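Local coordinates for protein design construct XXA_GVDQ (Synthetic construct, PDB 6NZ1) that assembles into a computationally designed all-helical homotrimer, one of a set of closely related sequences made to adopt divergent folds, at residues V40-N43 / A44-E48; N57-I60 / V61-L64; I63-A66 / I67-A70. One frame throughout, in Å; residues are numbered along the deposited sequence. Where two conformers were deposited one is given.

How one long helix can serve several layers of a trimer is seen by following the chain from its N terminus. Helix 6-25 leads into the central helix 29-73, which carries all three contacts before helix 78-94 ends the fold. Interaction 1 comes first, where helix 6-25 lies alongside. Interaction 2 follows on the other side of the chain's centre, its own centre about 25 Å from that of interaction 1. Interaction 3 begins where interaction 2 ends and shares Ile63 and Leu64 with it. Each joins successive turns of the helix, so none closes a loop, and none nests or crosses. All three touch the second subunit, and interactions 2 and 3 also meet helix 78-94.

Interaction 1: V40-N43 / A44-E48; sequences VENN and AQIVE
The amide of Asn42 meets Ile46 one turn further along the helix. Its OD1 lies 3.7 Å from CD1 of Ile46, and this methyl sits well out of the amide plane, nearer the oxygen than the nitrogen, as the two side chains cross obliquely. The polar atoms of the same amide are engaged elsewhere: ND2 is hydrogen-bonded to Ser12 OG, and OD1 makes a weak hydrogen bond with Asn43 ND2 of the third subunit. With CG anti to the backbone N (chi1 -176°), the Asn42 amide is carried to the Ile46 side of the helix. The amide of Asn43 faces other chains altogether. Its ND2 bonds to both Asn43 OD1 and Asn42 OD1 of the second subunit, while its OD1 receives Asn43 ND2 of the third.

Three copies of Asn43 thus close a buried polar ring in the core of the helical homotrimer, and Ile46, packed on Ile46 of both other subunits, supplies the adjoining apolar layer. Behind these side chains the backbone is regular. Ile46 N donates to Asn42 O at 2.9 Å, and Val47 N reaches Asn43 O at 2.9 Å. Side-chain carbons press on the same carbonyls: Ile46 CG1 is 3.2 Å from Asn42 O, and Val47 CG2 is 3.1 Å from Asn43 O. On the flank facing helix 6-25 of the second subunit, Ala44 N bonds to Val40 O at 2.9 Å, and Ala44 CB rests 3.3 Å from that oxygen while packing on Arg17 of that subunit.

Interaction 2: N57-I60 / V61-L64; sequences NAQI and VEIL
Ile60 and Leu64 lie side by side one turn apart, pointing the same way, and theirs is the apolar contact of this stretch: CG2 of Ile60 is 4.2 Å from CD1 of Leu64. The CG2 branch stands beside the Ile60 carbonyl carbon, on the flank that the following turn passes, while CG1 occupies the place beside the backbone N. Leu64 CG also settles against Ile60 O at 3.3 Å. These two residues illustrate how a trimeric helical bundle builds its core in layers, for Ile60 packs on Ile60, and Leu64 on Leu64, of the second subunit. Val61 looks to another neighbour, touching Leu88 and Leu91 of helix 78-94 in its own chain.

Backbone hydrogen bonds run i to i+4 without interruption. Leu64 N to Ile60 O, at 2.8 Å, is the shortest of the four; Val61 N donates to Asn57 O at 3.0 Å. The amide of Asn57 itself turns to its counterparts in the other two subunits, to which it is hydrogen-bonded.

Water supplies the third kind of link. One molecule donates both to Ala58 O at 2.9 Å and to Glu62 OE2 at 2.7 Å. Glu62 sets CG beside its own backbone N (chi1 -68°), which leans the chain back toward the preceding turn; the bend at chi2 then turns the carboxylate across the helix to the water, which bridges it to a carbonyl that already accepts the Glu62 N-H.

Interaction 3: I63-A66 / I67-A70; sequences ILRA and IIEA
Ile63 and Ile67 form the tight side of this contact. Their side chains meet obliquely, CG2 of Ile63 lying 4.0 Å from CD1 of Ile67, and CG1 of Ile67 is pressed to 3.2 Å from Ile63 O. That carbonyl also accepts the Ile67 N-H at 2.9 Å, so polar and apolar contacts converge on one oxygen. With CG1 set beside its own backbone N (chi1 -74°), Ile67 sends its longer branch back along the helix to the preceding turn. Ala66 continues the close side: its carbonyl receives Ala70 N at 2.9 Å, and the residue packs on Met84 of the third subunit.

The opposite character appears at Arg65 and Glu69, both partly exposed. Their charged groups do not touch; NH2 and OE1 stay 4.7 Å apart, and a water joins the two residues instead. It accepts from Arg65 NH1 at 3.0 Å, lying in the guanidinium plane at its edge, and donates to Glu69 OE1 at 2.6 Å. A bend at chi2 (64°) folds the Arg65 chain so that the guanidinium lies by the following turn. There NH1 comes within 3.7 Å of Ile68 CG2, in an oblique approach with the two side chains at about a right angle. Ile68 otherwise packs on Met84 and Lys85 of helix 78-94, while Ile67 meets Ile67 of the second subunit. Such a division, with isoleucines directed to neighbouring helices and a water-bridged i to i+4 pair of opposite charges at the margin, is that of an amphipathic helix in a trimeric helical bundle.

Interaction 1: V40-N43 / A44-E48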
loop_
_atom_site.group_PDB
_atom_site.type_symbol
_atom_site.label_atom_id
_atom_site.label_comp_id
_atom_site.label_asym_id
_atom_site.label_seq_id
_atom_site.Cartn_x
_atom_site.Cartn_y
_atom_site.Cartn_z
ATOM N N VAL B 40 8.984 9.689 -12.939
ATOM C CA VAL B 40 9.936 9.111 -12.001
ATOM C C VAL B 40 9.748 9.710 -10.612
ATOM O O VAL B 40 9.885 9.016 -9.593
ATOM C CB VAL B 40 11.368 9.317 -12.524
ATOM C CG1 VAL B 40 12.386 8.922 -11.471
ATOM C CG2 VAL B 40 11.580 8.544 -13.847
ATOM N N GLU B 41 9.446 11.002 -10.541
ATOM C CA GLU B 41 9.178 11.589 -9.241
ATOM C C GLU B 41 7.921 10.989 -8.631
ATOM O O GLU B 41 7.891 10.691 -7.437
ATOM C CB GLU B 41 9.024 13.103 -9.350
ATOM C CG GLU B 41 10.104 13.853 -10.119
ATOM C CD GLU B 41 11.517 13.734 -9.546
ATOM O OE1 GLU B 41 12.306 14.704 -9.741
ATOM O OE2 GLU B 41 11.845 12.684 -8.938
ATOM N N ASN B 42 6.863 10.835 -9.430
ATOM C CA ASN B 42 5.625 10.251 -8.924
ATOM C C ASN B 42 5.850 8.811 -8.480
ATOM O O ASN B 42 5.384 8.394 -7.415
ATOM C CB ASN B 42 4.547 10.332 -10.007
ATOM C CG ASN B 42 3.205 9.845 -9.543
ATOM O OD1 ASN B 42 2.654 8.907 -10.096
ATOM N ND2 ASN B 42 2.651 10.499 -8.556
ATOM N N ASN B 43 6.593 8.043 -9.264
ATOM C CA ASN B 43 6.830 6.662 -8.897
ATOM C C ASN B 43 7.685 6.563 -7.642
ATOM O O ASN B 43 7.468 5.683 -6.807
ATOM C CB ASN B 43 7.479 5.938 -10.064
ATOM C CG ASN B 43 6.478 5.563 -11.127
ATOM O OD1 ASN B 43 5.498 6.267 -11.341
ATOM N ND2 ASN B 43 6.710 4.439 -11.789
ATOM N N ALA B 44 8.668 7.446 -7.486
ATOM C CA ALA B 44 9.482 7.408 -6.280
ATOM C C ALA B 44 8.642 7.660 -5.037
ATOM O O ALA B 44 8.932 7.115 -3.965
ATOM C CB ALA B 44 10.603 8.434 -6.383
ATOM N N GLN B 45 7.599 8.477 -5.159
ATOM C CA GLN B 45 6.713 8.722 -4.033
ATOM C C GLN B 45 5.734 7.574 -3.826
ATOM O O GLN B 45 5.384 7.272 -2.681
ATOM C CB GLN B 45 5.948 10.028 -4.238
ATOM C CG GLN B 45 6.821 11.282 -4.210
ATOM C CD GLN B 45 7.377 11.570 -2.834
ATOM O OE1 GLN B 45 6.702 11.350 -1.831
ATOM N NE2 GLN B 45 8.607 12.071 -2.776
ATOM N N ILE B 46 5.284 6.933 -4.906
ATOM C CA ILE B 46 4.440 5.746 -4.787
ATOM C C ILE B 46 5.192 4.641 -4.056
ATOM O O ILE B 46 4.655 3.985 -3.158
ATOM C CB ILE B 46 3.974 5.286 -6.185
ATOM C CG1 ILE B 46 3.010 6.320 -6.780
ATOM C CG2 ILE B 46 3.337 3.912 -6.116
ATOM C CD1 ILE B 46 2.323 5.892 -8.056
ATOM N N VAL B 47 6.454 4.433 -4.415
ATOM C CA VAL B 47 7.264 3.432 -3.735
ATOM C C VAL B 47 7.422 3.767 -2.251
ATOM O O VAL B 47 7.332 2.884 -1.391
ATOM C CB VAL B 47 8.619 3.308 -4.456
ATOM C CG1 VAL B 47 9.570 2.401 -3.707
ATOM C CG2 VAL B 47 8.383 2.828 -5.886
ATOM N N GLU B 48 7.675 5.033 -1.919
ATOM C CA GLU B 48 7.830 5.387 -0.512
ATOM C C GLU B 48 6.569 5.065 0.273
ATOM O O GLU B 48 6.638 4.562 1.399
ATOM C CB GLU B 48 8.165 6.868 -0.361
ATOM C CG GLU B 48 9.549 7.256 -0.809
ATOM C CD GLU B 48 10.639 6.443 -0.153
ATOM O OE1 GLU B 48 11.180 6.899 0.873
ATOM O OE2 GLU B 48 10.972 5.355 -0.668
HETATM O O HOH W 1 9.415 13.366 -5.847
#

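Interaction 2: N57-I60 / V61-L64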
loop_
_atom_site.group_PDB
_atom_site.type_symbol
_atom_site.label_atom_id
_atom_site.label_comp_id
_atom_site.label_asym_id
_atom_site.label_seq_id
_atom_site.Cartn_x
_atom_site.Cartn_y
_atom_site.Cartn_z
ATOM N N ASN B 57 1.947 -2.650 8.163
ATOM C CA ASN B 57 1.246 -3.914 8.328
ATOM C C ASN B 57 2.081 -4.900 9.128
ATOM O O ASN B 57 1.545 -5.702 9.905
ATOM C CB ASN B 57 0.891 -4.492 6.960
ATOM C CG ASN B 57 -0.344 -3.853 6.352
ATOM O OD1 ASN B 57 -0.961 -2.993 6.944
ATOM N ND2 ASN B 57 -0.699 -4.279 5.163
ATOM N N ALA B 58 3.395 -4.867 8.949
ATOM C CA ALA B 58 4.256 -5.700 9.771
ATOM C C ALA B 58 4.074 -5.366 11.245
ATOM O O ALA B 58 4.017 -6.261 12.093
ATOM C CB ALA B 58 5.706 -5.511 9.340
ATOM N N GLN B 59 3.982 -4.079 11.562
ATOM C CA GLN B 59 3.792 -3.660 12.939
ATOM C C GLN B 59 2.409 -4.021 13.428
ATOM O O GLN B 59 2.219 -4.271 14.618
ATOM C CB GLN B 59 4.014 -2.157 13.053
ATOM C CG GLN B 59 3.995 -1.594 14.451
ATOM C CD GLN B 59 4.984 -2.238 15.396
ATOM O OE1 GLN B 59 4.838 -2.132 16.604
ATOM N NE2 GLN B 59 6.009 -2.878 14.857
ATOM N N ILE B 60 1.433 -4.054 12.532
ATOM C CA ILE B 60 0.112 -4.492 12.936
ATOM C C ILE B 60 0.153 -5.955 13.334
ATOM O O ILE B 60 -0.460 -6.355 14.326
ATOM C CB ILE B 60 -0.898 -4.221 11.815
ATOM C CG1 ILE B 60 -1.214 -2.726 11.779
ATOM C CG2 ILE B 60 -2.131 -5.017 12.039
ATOM C CD1 ILE B 60 -2.140 -2.289 10.700
ATOM N N VAL B 61 0.869 -6.778 12.570
ATOM C CA VAL B 61 1.012 -8.184 12.923
ATOM C C VAL B 61 1.625 -8.325 14.311
ATOM O O VAL B 61 1.261 -9.218 15.086
ATOM C CB VAL B 61 1.850 -8.894 11.844
ATOM C CG1 VAL B 61 2.376 -10.199 12.328
ATOM C CG2 VAL B 61 1.035 -9.132 10.622
ATOM N N GLU B 62 2.570 -7.462 14.649
ATOM C CA GLU B 62 3.182 -7.565 15.964
ATOM C C GLU B 62 2.165 -7.277 17.049
ATOM O O GLU B 62 2.120 -7.965 18.075
ATOM C CB GLU B 62 4.366 -6.616 16.062
ATOM C CG GLU B 62 5.543 -7.018 15.164
ATOM C CD GLU B 62 6.049 -8.456 15.399
ATOM O OE1 GLU B 62 6.650 -8.731 16.457
ATOM O OE2 GLU B 62 5.872 -9.315 14.519
ATOM N N ILE B 63 1.328 -6.273 16.832
ATOM C CA ILE B 63 0.286 -5.967 17.795
ATOM C C ILE B 63 -0.698 -7.111 17.870
ATOM O O ILE B 63 -1.204 -7.453 18.942
ATOM C CB ILE B 63 -0.413 -4.655 17.417
ATOM C CG1 ILE B 63 0.554 -3.492 17.506
ATOM C CG2 ILE B 63 -1.618 -4.395 18.298
ATOM C CD1 ILE B 63 0.082 -2.290 16.672
ATOM N N LEU B 64 -0.993 -7.720 16.734
ATOM C CA LEU B 64 -1.936 -8.818 16.759
ATOM C C LEU B 64 -1.370 -9.996 17.529
ATOM O O LEU B 64 -2.110 -10.702 18.212
ATOM C CB LEU B 64 -2.297 -9.242 15.343
ATOM C CG LEU B 64 -3.092 -8.331 14.410
ATOM C CD1 LEU B 64 -3.097 -8.963 12.999
ATOM C CD2 LEU B 64 -4.512 -8.099 14.875
HETATM O O HOH W 2 5.737 -8.551 11.894
#

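Interaction 3: I63-A66 / I67-A70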
loop_
_atom_site.group_PDB
_atom_site.type_symbol
_atom_site.label_atom_id
_atom_site.label_comp_id
_atom_site.label_asym_id
_atom_site.label_seq_id
_atom_site.Cartn_x
_atom_site.Cartn_y
_atom_site.Cartn_z
ATOM N N ILE B 63 1.328 -6.273 16.832
ATOM C CA ILE B 63 0.286 -5.967 17.795
ATOM C C ILE B 63 -0.698 -7.111 17.870
ATOM O O ILE B 63 -1.204 -7.453 18.942
ATOM C CB ILE B 63 -0.413 -4.655 17.417
ATOM C CG1 ILE B 63 0.554 -3.492 17.506
ATOM C CG2 ILE B 63 -1.618 -4.395 18.298
ATOM C CD1 ILE B 63 0.082 -2.290 16.672
ATOM N N LEU B 64 -0.993 -7.720 16.734
ATOM C CA LEU B 64 -1.936 -8.818 16.759
ATOM C C LEU B 64 -1.370 -9.996 17.529
ATOM O O LEU B 64 -2.110 -10.702 18.212
ATOM C CB LEU B 64 -2.297 -9.242 15.343
ATOM C CG LEU B 64 -3.092 -8.331 14.410
ATOM C CD1 LEU B 64 -3.097 -8.963 12.999
ATOM C CD2 LEU B 64 -4.512 -8.099 14.875
ATOM N N ARG B 65 -0.064 -10.237 17.420
ATOM C CA ARG B 65 0.544 -11.313 18.192
ATOM C C ARG B 65 0.486 -11.024 19.686
ATOM O O ARG B 65 0.227 -11.928 20.484
ATOM C CB ARG B 65 1.993 -11.520 17.760
ATOM C CG ARG B 65 2.763 -12.578 18.570
ATOM C CD ARG B 65 2.145 -13.941 18.366
ATOM N NE ARG B 65 2.655 -15.008 19.222
ATOM C CZ ARG B 65 2.056 -15.420 20.329
ATOM N NH1 ARG B 65 0.946 -14.819 20.726
ATOM N NH2 ARG B 65 2.560 -16.431 21.028
ATOM N N ALA B 66 0.756 -9.778 20.080
ATOM C CA ALA B 66 0.709 -9.411 21.488
ATOM C C ALA B 66 -0.698 -9.559 22.033
ATOM O O ALA B 66 -0.888 -9.956 23.186
ATOM C CB ALA B 66 1.202 -7.978 21.682
ATOM N N ILE B 67 -1.698 -9.265 21.207
ATOM C CA ILE B 67 -3.083 -9.407 21.622
ATOM C C ILE B 67 -3.418 -10.866 21.887
ATOM O O ILE B 67 -4.086 -11.202 22.873
ATOM C CB ILE B 67 -4.016 -8.812 20.563
ATOM C CG1 ILE B 67 -3.978 -7.290 20.593
ATOM C CG2 ILE B 67 -5.393 -9.275 20.811
ATOM C CD1 ILE B 67 -4.712 -6.634 19.450
ATOM N N ILE B 68 -2.986 -11.752 21.003
ATOM C CA ILE B 68 -3.204 -13.171 21.244
ATOM C C ILE B 68 -2.561 -13.586 22.563
ATOM O O ILE B 68 -3.136 -14.369 23.328
ATOM C CB ILE B 68 -2.680 -13.997 20.056
ATOM C CG1 ILE B 68 -3.547 -13.704 18.820
ATOM C CG2 ILE B 68 -2.686 -15.475 20.414
ATOM C CD1 ILE B 68 -3.005 -14.221 17.500
ATOM N N GLU B 69 -1.377 -13.052 22.868
ATOM C CA GLU B 69 -0.736 -13.369 24.138
ATOM C C GLU B 69 -1.554 -12.854 25.312
ATOM O O GLU B 69 -1.658 -13.523 26.348
ATOM C CB GLU B 69 0.676 -12.793 24.176
ATOM C CG GLU B 69 1.313 -12.776 25.555
ATOM C CD GLU B 69 1.593 -14.160 26.117
ATOM O OE1 GLU B 69 1.406 -15.163 25.406
ATOM O OE2 GLU B 69 2.002 -14.247 27.292
ATOM N N ALA B 70 -2.129 -11.661 25.184
ATOM C CA ALA B 70 -2.955 -11.141 26.264
ATOM C C ALA B 70 -4.096 -12.093 26.568
ATOM O O ALA B 70 -4.337 -12.453 27.725
ATOM C CB ALA B 70 -3.491 -9.761 25.897
HETATM O O HOH W 3 0.526 -16.352 23.240
#